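Local structure of serine racemase (Enterococcus faecalis, 4ECL) at residues L16-N21 / D240-L245; I124-G129 / G180-V185; I196-I201 / E214-R219; L247-V252 / I279-Y284; G295-L300 / E342-P347. The protein belongs to the alanine racemase family, pairing a TIM-barrel domain with a largely beta C-terminal domain, and is modelled here as a two-chain assembly of its cytoplasmic part. One frame throughout, in Å; residues are numbered along the deposited sequence.

Contact 1 (L16-N21 / D240-L245); sequences LEHNVN and DLRPVL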
# COMPACT_ATOMS: atom_id res chain seq x y z
N LEU A 16 -19.31 12.91 -4.17
CA LEU A 16 -19.56 12.13 -2.96
C LEU A 16 -20.93 12.44 -2.36
O LEU A 16 -21.65 11.54 -1.94
CB LEU A 16 -18.48 12.41 -1.91
CG LEU A 16 -18.60 11.74 -0.54
CD1 LEU A 16 -18.47 10.23 -0.63
CD2 LEU A 16 -17.55 12.30 0.41
N GLU A 17 -21.26 13.73 -2.32
CA GLU A 17 -22.54 14.21 -1.84
C GLU A 17 -23.67 13.70 -2.73
O GLU A 17 -24.75 13.36 -2.25
CB GLU A 17 -22.54 15.74 -1.82
CG GLU A 17 -23.76 16.39 -1.18
CD GLU A 17 -23.67 17.90 -1.24
OE1 GLU A 17 -22.84 18.41 -2.01
OE2 GLU A 17 -24.42 18.59 -0.50
N HIS A 18 -23.43 13.68 -4.04
CA HIS A 18 -24.42 13.14 -4.96
C HIS A 18 -24.67 11.68 -4.64
O HIS A 18 -25.81 11.22 -4.63
CB HIS A 18 -23.96 13.28 -6.42
CG HIS A 18 -24.78 12.46 -7.38
ND1 HIS A 18 -25.90 12.96 -8.02
CD2 HIS A 18 -24.65 11.18 -7.80
CE1 HIS A 18 -26.41 12.02 -8.79
NE2 HIS A 18 -25.67 10.93 -8.68
N ASN A 19 -23.59 10.94 -4.37
CA ASN A 19 -23.74 9.53 -4.03
C ASN A 19 -24.55 9.30 -2.76
O ASN A 19 -25.43 8.44 -2.73
CB ASN A 19 -22.37 8.85 -3.94
CG ASN A 19 -21.65 8.83 -5.27
OD1 ASN A 19 -22.28 9.00 -6.32
ND2 ASN A 19 -20.33 8.64 -5.24
N VAL A 20 -24.25 10.08 -1.72
CA VAL A 20 -24.98 9.97 -0.46
C VAL A 20 -26.48 10.16 -0.66
O VAL A 20 -27.29 9.39 -0.15
CB VAL A 20 -24.45 10.97 0.58
CG1 VAL A 20 -25.45 11.16 1.70
CG2 VAL A 20 -23.11 10.48 1.15
N ASN A 21 -26.84 11.18 -1.43
CA ASN A 21 -28.24 11.42 -1.75
C ASN A 21 -28.86 10.31 -2.59
O ASN A 21 -30.00 9.90 -2.33
CB ASN A 21 -28.43 12.77 -2.46
CG ASN A 21 -28.24 13.96 -1.53
OD1 ASN A 21 -28.70 13.95 -0.38
ND2 ASN A 21 -27.56 14.98 -2.01
N ASP A 240 -27.45 6.04 -10.13
CA ASP A 240 -26.57 6.99 -10.78
C ASP A 240 -25.48 7.38 -9.80
O ASP A 240 -25.61 8.35 -9.07
CB ASP A 240 -27.37 8.23 -11.22
CG ASP A 240 -26.51 9.24 -11.95
OD1 ASP A 240 -25.48 8.84 -12.54
OD2 ASP A 240 -26.87 10.44 -11.95
N LEU A 241 -24.41 6.59 -9.77
CA LEU A 241 -23.30 6.84 -8.85
C LEU A 241 -22.11 7.44 -9.60
O LEU A 241 -21.81 7.06 -10.73
CB LEU A 241 -22.90 5.54 -8.15
CG LEU A 241 -24.03 4.91 -7.34
CD1 LEU A 241 -23.67 3.51 -6.91
CD2 LEU A 241 -24.36 5.80 -6.14
N ARG A 242 -21.45 8.42 -8.98
CA ARG A 242 -20.39 9.13 -9.69
C ARG A 242 -19.05 8.98 -8.97
O ARG A 242 -18.99 9.07 -7.74
CB ARG A 242 -20.78 10.60 -9.86
CG ARG A 242 -22.07 10.78 -10.66
CD ARG A 242 -22.46 12.23 -10.86
NE ARG A 242 -23.75 12.33 -11.54
CZ ARG A 242 -24.56 13.38 -11.45
NH1 ARG A 242 -24.24 14.42 -10.69
NH2 ARG A 242 -25.72 13.37 -12.11
N PRO A 243 -17.96 8.75 -9.73
CA PRO A 243 -16.64 8.48 -9.14
C PRO A 243 -16.12 9.67 -8.32
O PRO A 243 -16.18 10.82 -8.77
CB PRO A 243 -15.73 8.25 -10.35
CG PRO A 243 -16.43 8.93 -11.50
CD PRO A 243 -17.90 8.78 -11.20
N VAL A 244 -15.64 9.38 -7.12
CA VAL A 244 -15.17 10.41 -6.20
C VAL A 244 -13.66 10.66 -6.33
O VAL A 244 -13.20 11.80 -6.20
CB VAL A 244 -15.53 10.03 -4.75
CG1 VAL A 244 -14.90 11.01 -3.75
CG2 VAL A 244 -17.05 9.97 -4.57
N LEU A 245 -12.90 9.60 -6.59
CA LEU A 245 -11.44 9.69 -6.56
C LEU A 245 -10.79 9.87 -7.92
O LEU A 245 -11.12 9.16 -8.88
CB LEU A 245 -10.85 8.45 -5.87
CG LEU A 245 -9.33 8.34 -5.72
CD1 LEU A 245 -8.99 7.58 -4.44
CD2 LEU A 245 -8.70 7.64 -6.93
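H18 and N19, successive residues of helix 13-25, both take hold of R242, tying a helix of the TIM-barrel domain to the extended chain leading from that barrel into strand 245-257 of the second domain. The N19 amide works as a two-pronged grip on the backbone of R242. Its OD1 accepts from R242 N over 2.8 Å, in the carbonyl plane and on a lone pair, and its ND2 gives a hydrogen to R242 O at 2.9 Å, which lies close to the amide plane. Both bonds are nearly straight, so the amide cannot easily turn over; ND2 also bonds to L224 O. H18 has CG anti to its own backbone N (chi1 167°), which carries the imidazole out to the chain opposite. There the guanidinium of R242 lies flat over one ring face, the planes only 10° apart and the centres 3.7 Å apart, with CZ above the rim near CE1. The same guanidinium is tethered by a salt bridge from R242 NH2 to D240 OD2 at 3.2 Å, its hydrogen bond bent and weak, which should help keep it flat against the ring. Further along, V244 turns its CG2 against CB of L16 at 3.9 Å, while Y52 and L53 of helix 46-55 pack on L16. At the ring edge, H18 NE2 donates to D240 O, 2.6 Å away but with the N-H bent to 144°.

Contact 2 (I124-G129 / G180-V185); sequences IKIDTG and GSFYKV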
# COMPACT_ATOMS: atom_id res chain seq x y z
N ILE A 124 -23.97 -7.18 18.02
CA ILE A 124 -23.57 -8.58 17.95
C ILE A 124 -23.56 -9.02 16.49
O ILE A 124 -24.46 -8.69 15.72
CB ILE A 124 -24.46 -9.50 18.82
CG1 ILE A 124 -24.04 -10.96 18.65
CG2 ILE A 124 -25.93 -9.32 18.48
CD1 ILE A 124 -24.63 -11.91 19.74
N LYS A 125 -22.52 -9.75 16.11
CA LYS A 125 -22.42 -10.23 14.74
C LYS A 125 -22.86 -11.67 14.67
O LYS A 125 -22.52 -12.48 15.54
CB LYS A 125 -20.98 -10.08 14.21
CG LYS A 125 -20.85 -10.48 12.74
CD LYS A 125 -19.63 -9.91 12.05
CE LYS A 125 -19.72 -10.13 10.53
NZ LYS A 125 -18.64 -9.44 9.76
N ILE A 126 -23.62 -12.01 13.65
CA ILE A 126 -24.06 -13.39 13.50
C ILE A 126 -23.41 -13.97 12.26
O ILE A 126 -23.50 -13.38 11.18
CB ILE A 126 -25.59 -13.49 13.32
CG1 ILE A 126 -26.33 -12.70 14.39
CG2 ILE A 126 -26.02 -14.96 13.34
CD1 ILE A 126 -26.25 -13.32 15.78
N ASP A 127 -22.75 -15.11 12.39
CA ASP A 127 -22.19 -15.76 11.21
C ASP A 127 -23.31 -16.52 10.53
O ASP A 127 -23.87 -17.45 11.11
CB ASP A 127 -21.04 -16.70 11.60
CG ASP A 127 -20.63 -17.63 10.46
OD1 ASP A 127 -20.90 -17.31 9.28
OD2 ASP A 127 -20.03 -18.70 10.74
N THR A 128 -23.64 -16.14 9.29
CA THR A 128 -24.70 -16.84 8.58
C THR A 128 -24.19 -17.66 7.39
O THR A 128 -24.99 -18.13 6.58
CB THR A 128 -25.81 -15.88 8.11
OG1 THR A 128 -25.24 -14.79 7.39
CG2 THR A 128 -26.56 -15.34 9.31
N GLY A 129 -22.88 -17.85 7.29
CA GLY A 129 -22.33 -18.67 6.23
C GLY A 129 -20.95 -18.24 5.77
O GLY A 129 -20.24 -19.00 5.10
N GLY A 180 -32.38 -16.09 5.30
CA GLY A 180 -33.31 -16.94 6.01
C GLY A 180 -32.78 -17.35 7.38
O GLY A 180 -33.51 -17.30 8.38
N SER A 181 -31.52 -17.75 7.43
CA SER A 181 -30.89 -18.16 8.68
C SER A 181 -30.89 -17.00 9.66
O SER A 181 -31.09 -17.19 10.85
CB SER A 181 -29.45 -18.60 8.44
OG SER A 181 -29.38 -19.57 7.42
N PHE A 182 -30.65 -15.81 9.14
CA PHE A 182 -30.54 -14.64 10.00
C PHE A 182 -31.85 -14.33 10.72
O PHE A 182 -31.87 -14.05 11.92
CB PHE A 182 -30.07 -13.42 9.19
CG PHE A 182 -29.82 -12.21 10.03
CD1 PHE A 182 -28.65 -12.11 10.77
CD2 PHE A 182 -30.73 -11.18 10.08
CE1 PHE A 182 -28.41 -10.99 11.55
CE2 PHE A 182 -30.50 -10.07 10.85
CZ PHE A 182 -29.34 -9.97 11.60
N TYR A 183 -32.96 -14.36 9.98
CA TYR A 183 -34.25 -14.03 10.57
C TYR A 183 -34.78 -15.17 11.44
O TYR A 183 -35.55 -14.94 12.38
CB TYR A 183 -35.25 -13.61 9.50
CG TYR A 183 -34.95 -12.22 8.97
CD1 TYR A 183 -35.16 -11.10 9.76
CD2 TYR A 183 -34.43 -12.03 7.70
CE1 TYR A 183 -34.87 -9.83 9.30
CE2 TYR A 183 -34.15 -10.76 7.22
CZ TYR A 183 -34.37 -9.66 8.03
OH TYR A 183 -34.09 -8.39 7.57
N LYS A 184 -34.35 -16.39 11.14
CA LYS A 184 -34.64 -17.51 12.02
C LYS A 184 -34.09 -17.21 13.42
O LYS A 184 -34.79 -17.39 14.42
CB LYS A 184 -34.08 -18.82 11.47
CG LYS A 184 -34.91 -19.43 10.36
CD LYS A 184 -34.36 -20.78 9.91
CE LYS A 184 -35.31 -21.51 8.97
NZ LYS A 184 -35.72 -20.69 7.79
N VAL A 185 -32.85 -16.72 13.47
CA VAL A 185 -32.25 -16.30 14.73
C VAL A 185 -33.10 -15.23 15.41
O VAL A 185 -33.40 -15.32 16.61
CB VAL A 185 -30.85 -15.72 14.56
CG1 VAL A 185 -30.39 -15.05 15.86
CG2 VAL A 185 -29.85 -16.79 14.12
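Segment 124-129 runs past helix 169-191, and the backbones come nearest at T128 and S181, whose CA atoms are 6.3 Å apart. No hydrogen bond links the two segments; the contact is apolar. F182 has CG anti to its backbone N (chi1 -175°), a setting that sends the ring toward the strand, where its CE1 meets CG1 of I126 at 3.9 Å, the two side chains crossing at about a right angle. T128 CG2 comes to the edge of the same ring and lies 4.0 Å from F182 CB. This is the strand-helix packing of a TIM barrel: the helix lies against the parallel sheet in which strand 120-127 pairs with 152-158. One turn on, V185 CG2 reaches I126 CG2 at 4.3 Å. The hydroxyl of T128 is engaged elsewhere, with T159 OG1 and Q178 NE2. Just beside it is an Asx turn, D127 OD1 accepting from G129 N at 2.9 Å and also from H131 N.

Contact 3 (I196-I201 / E214-R219); sequences IPKVHI and ECDYIR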
# COMPACT_ATOMS: atom_id res chain seq x y z
N ILE A 196 -35.88 -7.06 19.61
CA ILE A 196 -34.75 -6.95 18.68
C ILE A 196 -34.23 -5.51 18.56
O ILE A 196 -35.00 -4.57 18.44
CB ILE A 196 -35.16 -7.48 17.29
CG1 ILE A 196 -35.86 -8.83 17.41
CG2 ILE A 196 -33.96 -7.58 16.35
CD1 ILE A 196 -35.03 -9.90 18.12
N PRO A 197 -32.90 -5.34 18.62
CA PRO A 197 -32.29 -4.02 18.37
C PRO A 197 -32.22 -3.69 16.87
O PRO A 197 -32.89 -4.34 16.06
CB PRO A 197 -30.88 -4.18 18.94
CG PRO A 197 -30.58 -5.64 18.78
CD PRO A 197 -31.90 -6.34 19.02
N LYS A 198 -31.42 -2.68 16.51
CA LYS A 198 -31.25 -2.32 15.10
C LYS A 198 -30.62 -3.45 14.30
O LYS A 198 -29.73 -4.15 14.77
CB LYS A 198 -30.42 -1.04 14.97
CG LYS A 198 -31.03 0.14 15.72
CD LYS A 198 -30.33 1.45 15.38
CE LYS A 198 -31.11 2.64 15.92
NZ LYS A 198 -30.63 3.91 15.30
N VAL A 199 -31.10 -3.62 13.07
CA VAL A 199 -30.65 -4.71 12.21
C VAL A 199 -29.91 -4.18 10.98
O VAL A 199 -30.34 -3.20 10.36
CB VAL A 199 -31.84 -5.55 11.75
CG1 VAL A 199 -31.42 -6.56 10.69
CG2 VAL A 199 -32.51 -6.26 12.94
N HIS A 200 -28.81 -4.84 10.61
CA HIS A 200 -28.23 -4.60 9.30
C HIS A 200 -27.62 -5.85 8.68
O HIS A 200 -27.01 -6.65 9.36
CB HIS A 200 -27.27 -3.39 9.29
CG HIS A 200 -26.25 -3.39 10.39
ND1 HIS A 200 -24.91 -3.63 10.17
CD2 HIS A 200 -26.37 -3.12 11.72
CE1 HIS A 200 -24.25 -3.53 11.31
NE2 HIS A 200 -25.11 -3.24 12.27
N ILE A 201 -27.81 -6.01 7.38
CA ILE A 201 -27.47 -7.22 6.66
C ILE A 201 -26.72 -6.84 5.39
O ILE A 201 -25.87 -7.58 4.89
CB ILE A 201 -28.79 -7.96 6.26
CG1 ILE A 201 -29.48 -8.51 7.51
CG2 ILE A 201 -28.56 -9.10 5.27
CD1 ILE A 201 -30.97 -8.78 7.28
N GLU A 214 -35.53 -5.04 4.49
CA GLU A 214 -35.88 -3.91 5.35
C GLU A 214 -35.09 -3.91 6.66
O GLU A 214 -35.45 -4.60 7.61
CB GLU A 214 -37.38 -3.92 5.65
CG GLU A 214 -38.28 -3.71 4.45
CD GLU A 214 -38.32 -2.26 3.96
OE1 GLU A 214 -37.92 -1.35 4.71
OE2 GLU A 214 -38.78 -2.04 2.82
N CYS A 215 -34.01 -3.12 6.70
CA CYS A 215 -33.13 -3.07 7.86
C CYS A 215 -33.00 -1.64 8.39
O CYS A 215 -33.55 -0.70 7.82
CB CYS A 215 -31.75 -3.64 7.52
SG CYS A 215 -31.82 -5.29 6.77
N ASP A 216 -32.25 -1.48 9.48
CA ASP A 216 -32.09 -0.16 10.09
C ASP A 216 -30.84 0.57 9.60
O ASP A 216 -30.75 1.79 9.72
CB ASP A 216 -32.07 -0.30 11.61
CG ASP A 216 -33.33 -0.95 12.13
OD1 ASP A 216 -34.35 -0.24 12.25
OD2 ASP A 216 -33.30 -2.18 12.38
N TYR A 217 -29.88 -0.19 9.08
CA TYR A 217 -28.72 0.38 8.43
C TYR A 217 -28.40 -0.36 7.15
O TYR A 217 -28.66 -1.57 7.02
CB TYR A 217 -27.46 0.26 9.30
CG TYR A 217 -27.48 0.94 10.63
CD1 TYR A 217 -27.23 2.30 10.75
CD2 TYR A 217 -27.68 0.21 11.79
CE1 TYR A 217 -27.21 2.92 11.98
CE2 TYR A 217 -27.66 0.81 13.02
CZ TYR A 217 -27.43 2.16 13.12
OH TYR A 217 -27.42 2.74 14.37
N ILE A 218 -27.78 0.37 6.23
CA ILE A 218 -27.05 -0.25 5.15
C ILE A 218 -25.62 0.29 5.20
O ILE A 218 -25.40 1.50 5.24
CB ILE A 218 -27.71 0.05 3.79
CG1 ILE A 218 -29.11 -0.57 3.77
CG2 ILE A 218 -26.86 -0.51 2.66
CD1 ILE A 218 -29.88 -0.35 2.50
N ARG A 219 -24.67 -0.64 5.25
CA ARG A 219 -23.24 -0.33 5.33
C ARG A 219 -22.71 -0.13 3.92
O ARG A 219 -22.43 -1.09 3.21
CB ARG A 219 -22.46 -1.49 5.98
CG ARG A 219 -22.92 -1.89 7.38
CD ARG A 219 -22.20 -3.14 7.90
NE ARG A 219 -22.32 -4.28 6.98
CZ ARG A 219 -23.24 -5.25 7.08
NH1 ARG A 219 -24.13 -5.22 8.06
NH2 ARG A 219 -23.27 -6.24 6.20
O HOH W 1 -30.88 3.47 12.15
O HOH W 2 -28.90 -3.90 5.78
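The H200 ring overlaps Y217, whose edge is directed at the imidazole face in an offset edge-to-face pair, centroids 5.4 Å apart and planes almost perpendicular at 88°. These residues sit on strands 198-200 and 217-220, the last two of the TIM barrel in chain order, which run in roughly the same direction. F158 stacks on the imidazole, and H123 ND1 bonds to its NE2. The other ring nitrogen is taken by R219: NH1 donates to H200 ND1 at 2.8 Å; ND1 lies in the guanidinium plane, while NH1 is tilted from the imidazole plane. A bend at chi3 (-55°) folds the arginine chain back, and NH2 bonds to T159 O. Near the strand starts, D216 and V199 bond twice. D216 OD2 accepts V199 N at 2.7 Å on its anti side, and D216 N donates to V199 O at 2.7 Å; Y217 N adds a weak bond to that oxygen. K198 CD lies against the phenol of Y217, whose OH bonds to E80 OE2. C215 SG packs on I201 CD1 at 3.6 Å, and a water joins the backbones, accepting from I201 N at 2.9 Å and donating to Y217 O at 2.7 Å.

Contact 4 (L247-V252 / I279-Y284); sequences LKAKVV and ILPIGY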
# COMPACT_ATOMS: atom_id res chain seq x y z
N LEU A 247 -6.65 10.07 -9.49
CA LEU A 247 -5.21 9.95 -9.22
C LEU A 247 -4.39 10.69 -10.28
O LEU A 247 -4.50 10.41 -11.48
CB LEU A 247 -4.80 8.48 -9.17
CG LEU A 247 -3.30 8.17 -8.99
CD1 LEU A 247 -2.78 8.66 -7.65
CD2 LEU A 247 -3.04 6.69 -9.17
N LYS A 248 -3.54 11.61 -9.82
CA LYS A 248 -2.86 12.54 -10.73
C LYS A 248 -1.36 12.59 -10.46
O LYS A 248 -0.91 12.31 -9.35
CB LYS A 248 -3.40 13.96 -10.54
CG LYS A 248 -4.91 14.09 -10.58
CD LYS A 248 -5.42 14.25 -11.99
CE LYS A 248 -6.88 14.66 -11.96
NZ LYS A 248 -7.43 14.96 -13.30
N ALA A 249 -0.59 12.97 -11.48
CA ALA A 249 0.85 13.16 -11.32
C ALA A 249 1.39 14.10 -12.39
O ALA A 249 0.94 14.07 -13.53
CB ALA A 249 1.58 11.81 -11.36
N LYS A 250 2.35 14.95 -12.00
CA LYS A 250 2.93 15.93 -12.92
C LYS A 250 4.24 15.49 -13.56
O LYS A 250 5.16 15.06 -12.86
CB LYS A 250 3.10 17.29 -12.22
CG LYS A 250 1.77 18.03 -12.09
CD LYS A 250 1.87 19.23 -11.17
CE LYS A 250 0.50 19.88 -10.98
NZ LYS A 250 0.60 21.08 -10.10
N VAL A 251 4.32 15.60 -14.89
CA VAL A 251 5.53 15.27 -15.65
C VAL A 251 6.75 16.03 -15.13
O VAL A 251 6.71 17.24 -14.93
CB VAL A 251 5.37 15.62 -17.15
CG1 VAL A 251 6.64 15.27 -17.90
CG2 VAL A 251 4.16 14.90 -17.77
N VAL A 252 7.84 15.31 -14.91
CA VAL A 252 9.05 15.92 -14.38
C VAL A 252 10.16 15.98 -15.42
O VAL A 252 11.16 16.67 -15.22
CB VAL A 252 9.58 15.15 -13.16
CG1 VAL A 252 8.59 15.25 -12.02
CG2 VAL A 252 9.82 13.69 -13.54
N ILE A 279 8.33 11.40 -18.00
CA ILE A 279 8.58 10.72 -16.74
C ILE A 279 7.64 11.26 -15.68
O ILE A 279 7.58 12.47 -15.46
CB ILE A 279 10.04 10.90 -16.30
CG1 ILE A 279 10.99 10.42 -17.40
CG2 ILE A 279 10.30 10.16 -15.01
CD1 ILE A 279 10.84 8.95 -17.73
N LEU A 280 6.91 10.35 -15.04
CA LEU A 280 5.99 10.69 -13.95
C LEU A 280 6.57 10.23 -12.61
O LEU A 280 7.06 9.10 -12.49
CB LEU A 280 4.64 10.02 -14.17
CG LEU A 280 3.85 10.42 -15.42
CD1 LEU A 280 2.56 9.63 -15.51
CD2 LEU A 280 3.56 11.92 -15.42
N PRO A 281 6.50 11.09 -11.60
CA PRO A 281 7.08 10.82 -10.28
C PRO A 281 6.08 10.06 -9.42
O PRO A 281 5.75 10.49 -8.32
CB PRO A 281 7.29 12.22 -9.73
CG PRO A 281 6.12 12.99 -10.30
CD PRO A 281 5.85 12.40 -11.66
N ILE A 282 5.56 8.97 -9.96
CA ILE A 282 4.71 8.07 -9.20
C ILE A 282 5.09 6.63 -9.52
O ILE A 282 5.33 6.28 -10.68
CB ILE A 282 3.22 8.30 -9.49
CG1 ILE A 282 2.36 7.43 -8.56
CG2 ILE A 282 2.88 7.98 -10.94
CD1 ILE A 282 0.85 7.64 -8.81
N GLY A 283 5.16 5.80 -8.48
CA GLY A 283 5.53 4.41 -8.66
C GLY A 283 4.69 3.46 -7.84
O GLY A 283 3.63 3.84 -7.31
N TYR A 284 5.15 2.22 -7.70
CA TYR A 284 4.34 1.22 -7.00
C TYR A 284 4.27 1.48 -5.49
O TYR A 284 3.28 1.17 -4.86
CB TYR A 284 4.73 -0.22 -7.35
CG TYR A 284 6.19 -0.58 -7.17
CD1 TYR A 284 6.74 -0.77 -5.90
CD2 TYR A 284 7.01 -0.80 -8.27
CE1 TYR A 284 8.07 -1.12 -5.74
CE2 TYR A 284 8.35 -1.15 -8.12
CZ TYR A 284 8.87 -1.31 -6.86
OH TYR A 284 10.19 -1.65 -6.71
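I279 O receives the backbone N-H of V252 at 2.9 Å, with the N-H nearly straight on it, and V251 CA adds a CA-H...O contact to the same oxygen at 3.5 Å. Beyond this one hydrogen bond segment 279-284 leaves the strand at P281, the centre of an inverse gamma turn, and side chains take over. V252 packs with both branches: CG2 meets I279 CG2 at 3.9 Å, the two side chains crossing at about a right angle, and CG1 lies against P281 CG at 3.8 Å. With CG1 anti to the carbonyl carbon (chi1 -66°), CG2 falls between the backbone N and the carbonyl carbon, beside I279. L280 CD2 comes back to V251 CG2 at 3.8 Å. Past the turn, I282 reaches out to meet L247 tip to tip, CD1 to CD1 at 3.9 Å, while its CG2 rests near A249 CB at 4.1 Å. The pairing belongs to the mixed sheet of the C-terminal domain, where strand 245-257 runs antiparallel to 275-280. Strands 7-11 and 332-334 also pair with 245-257, strand 317-320 flanks 275-280, and Y86 and R132 of the second subunit pack on V252 and I279.

Contact 5 (G295-L300 / E342-P347); sequences GNSYVL and EEITAP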
# COMPACT_ATOMS: atom_id res chain seq x y z
N GLY A 295 2.58 -1.29 -20.91
CA GLY A 295 1.39 -1.17 -21.73
C GLY A 295 0.13 -1.76 -21.10
O GLY A 295 -0.95 -1.73 -21.70
N ASN A 296 0.27 -2.28 -19.89
CA ASN A 296 -0.89 -2.82 -19.19
C ASN A 296 -1.82 -1.74 -18.64
O ASN A 296 -2.86 -2.04 -18.04
CB ASN A 296 -0.46 -3.81 -18.11
CG ASN A 296 -0.07 -5.14 -18.69
OD1 ASN A 296 -0.74 -5.63 -19.60
ND2 ASN A 296 1.02 -5.72 -18.19
N SER A 297 -1.45 -0.49 -18.87
CA SER A 297 -2.34 0.65 -18.71
C SER A 297 -1.78 1.85 -19.47
O SER A 297 -0.67 1.80 -20.01
CB SER A 297 -2.56 0.99 -17.23
OG SER A 297 -3.83 1.62 -17.03
N TYR A 298 -2.56 2.92 -19.52
CA TYR A 298 -2.11 4.16 -20.12
C TYR A 298 -2.49 5.28 -19.15
O TYR A 298 -3.24 5.06 -18.21
CB TYR A 298 -2.78 4.38 -21.48
CG TYR A 298 -4.30 4.32 -21.43
CD1 TYR A 298 -5.04 5.43 -21.08
CD2 TYR A 298 -4.98 3.14 -21.74
CE1 TYR A 298 -6.43 5.39 -21.04
CE2 TYR A 298 -6.37 3.08 -21.70
CZ TYR A 298 -7.08 4.21 -21.35
OH TYR A 298 -8.46 4.18 -21.30
N VAL A 299 -1.98 6.48 -19.38
CA VAL A 299 -2.48 7.59 -18.59
C VAL A 299 -3.09 8.62 -19.53
O VAL A 299 -2.95 8.51 -20.75
CB VAL A 299 -1.37 8.22 -17.75
CG1 VAL A 299 -0.76 7.18 -16.81
CG2 VAL A 299 -0.29 8.82 -18.65
N LEU A 300 -3.78 9.60 -18.98
CA LEU A 300 -4.33 10.67 -19.80
C LEU A 300 -3.50 11.94 -19.64
O LEU A 300 -3.28 12.44 -18.53
CB LEU A 300 -5.80 10.93 -19.47
CG LEU A 300 -6.76 9.75 -19.65
CD1 LEU A 300 -8.20 10.14 -19.29
CD2 LEU A 300 -6.70 9.16 -21.06
N GLU A 342 -11.93 12.03 -22.40
CA GLU A 342 -11.42 10.70 -22.07
C GLU A 342 -11.61 10.38 -20.58
O GLU A 342 -11.61 11.28 -19.74
CB GLU A 342 -9.93 10.62 -22.43
CG GLU A 342 -9.65 10.34 -23.90
CD GLU A 342 -9.88 8.88 -24.29
OE1 GLU A 342 -10.03 8.02 -23.38
OE2 GLU A 342 -9.91 8.59 -25.50
N GLU A 343 -11.78 9.10 -20.25
CA GLU A 343 -11.85 8.68 -18.84
C GLU A 343 -11.24 7.30 -18.61
O GLU A 343 -11.49 6.36 -19.35
CB GLU A 343 -13.29 8.69 -18.31
CG GLU A 343 -13.38 8.31 -16.83
CD GLU A 343 -14.78 8.47 -16.25
OE1 GLU A 343 -15.77 8.55 -17.02
OE2 GLU A 343 -14.90 8.52 -15.01
N ILE A 344 -10.42 7.20 -17.57
CA ILE A 344 -9.86 5.93 -17.15
C ILE A 344 -10.36 5.68 -15.73
O ILE A 344 -9.88 6.29 -14.77
CB ILE A 344 -8.31 5.94 -17.27
CG1 ILE A 344 -7.70 4.66 -16.72
CG2 ILE A 344 -7.71 7.17 -16.60
CD1 ILE A 344 -7.80 3.48 -17.66
N THR A 345 -11.37 4.82 -15.60
CA THR A 345 -12.01 4.62 -14.30
C THR A 345 -11.25 3.66 -13.39
O THR A 345 -10.50 2.80 -13.86
CB THR A 345 -13.45 4.10 -14.46
OG1 THR A 345 -13.42 2.71 -14.82
CG2 THR A 345 -14.18 4.89 -15.54
N ALA A 346 -11.46 3.81 -12.09
CA ALA A 346 -10.88 2.88 -11.13
C ALA A 346 -11.21 1.42 -11.47
O ALA A 346 -10.32 0.58 -11.44
CB ALA A 346 -11.29 3.23 -9.70
N PRO A 347 -12.47 1.11 -11.82
CA PRO A 347 -12.66 -0.30 -12.19
C PRO A 347 -11.84 -0.77 -13.40
O PRO A 347 -11.37 -1.91 -13.38
CB PRO A 347 -14.17 -0.39 -12.47
CG PRO A 347 -14.76 0.65 -11.61
CD PRO A 347 -13.76 1.79 -11.59
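Y298 and I344 are brought together by their first torsions: the tyrosine CG sits between its backbone N and carbonyl carbon (chi1 55°), and the isoleucine CG1 is anti to its backbone N (chi1 175°). The two side chains therefore approach from opposite directions, and I344 CD1 ends 3.8 Å from Y298 CZ and equally 3.8 Å from Y298 OH, meeting the phenol obliquely at its hydroxyl end. The second branch of I344 serves a different partner, CG2 resting 4.0 Å from L300 CD1. L300 CD1 reaches over to strand 342-344. That methyl lies 3.6 Å from E342 CB and 3.6 Å from E342 O, so the leucine is packed between the base of the glutamate and the isoleucine, crossing E342 at about a right angle. The glutamate OE1 makes a weak hydrogen bond to Q305 NE2. No hydrogen bond passes directly between the two segments: contact is made largely by side chains, with the nearest CA atoms, of L300 and E342, 7.4 Å apart. Behind I344 stands V349 of helix 346-352, and M348 of that helix touches Y298. T345, at the N-cap, caps M348 N through OG1. Here the small antiparallel pair 338-339 and 342-344 packs on strand 298-301 of the mixed sheet, within the beta-rich C-terminal domain of the alanine racemase fold.

Contacts 2 and 3 belong to the TIM barrel, contacts 4 and 5 to the C-terminal domain, and contact 1 lies between the two pairs. In the barrel, contacts 2 and 3 have centres about 12 Å apart and share a core, with F182 and Y183 of helix 169-191 packing on V199, I201 and C215. Contacts 4 and 5 reach the same mixed sheet, centres about 14 Å apart, while the centres of contacts 2 and 4 are about 47 Å apart on opposite sides of the chain's centre. Along the chain, contact 1 spans both barrel contacts and closes before contact 4 opens. Its P243 touches E343 of contact 5, so the interdomain segment is seated against both domains.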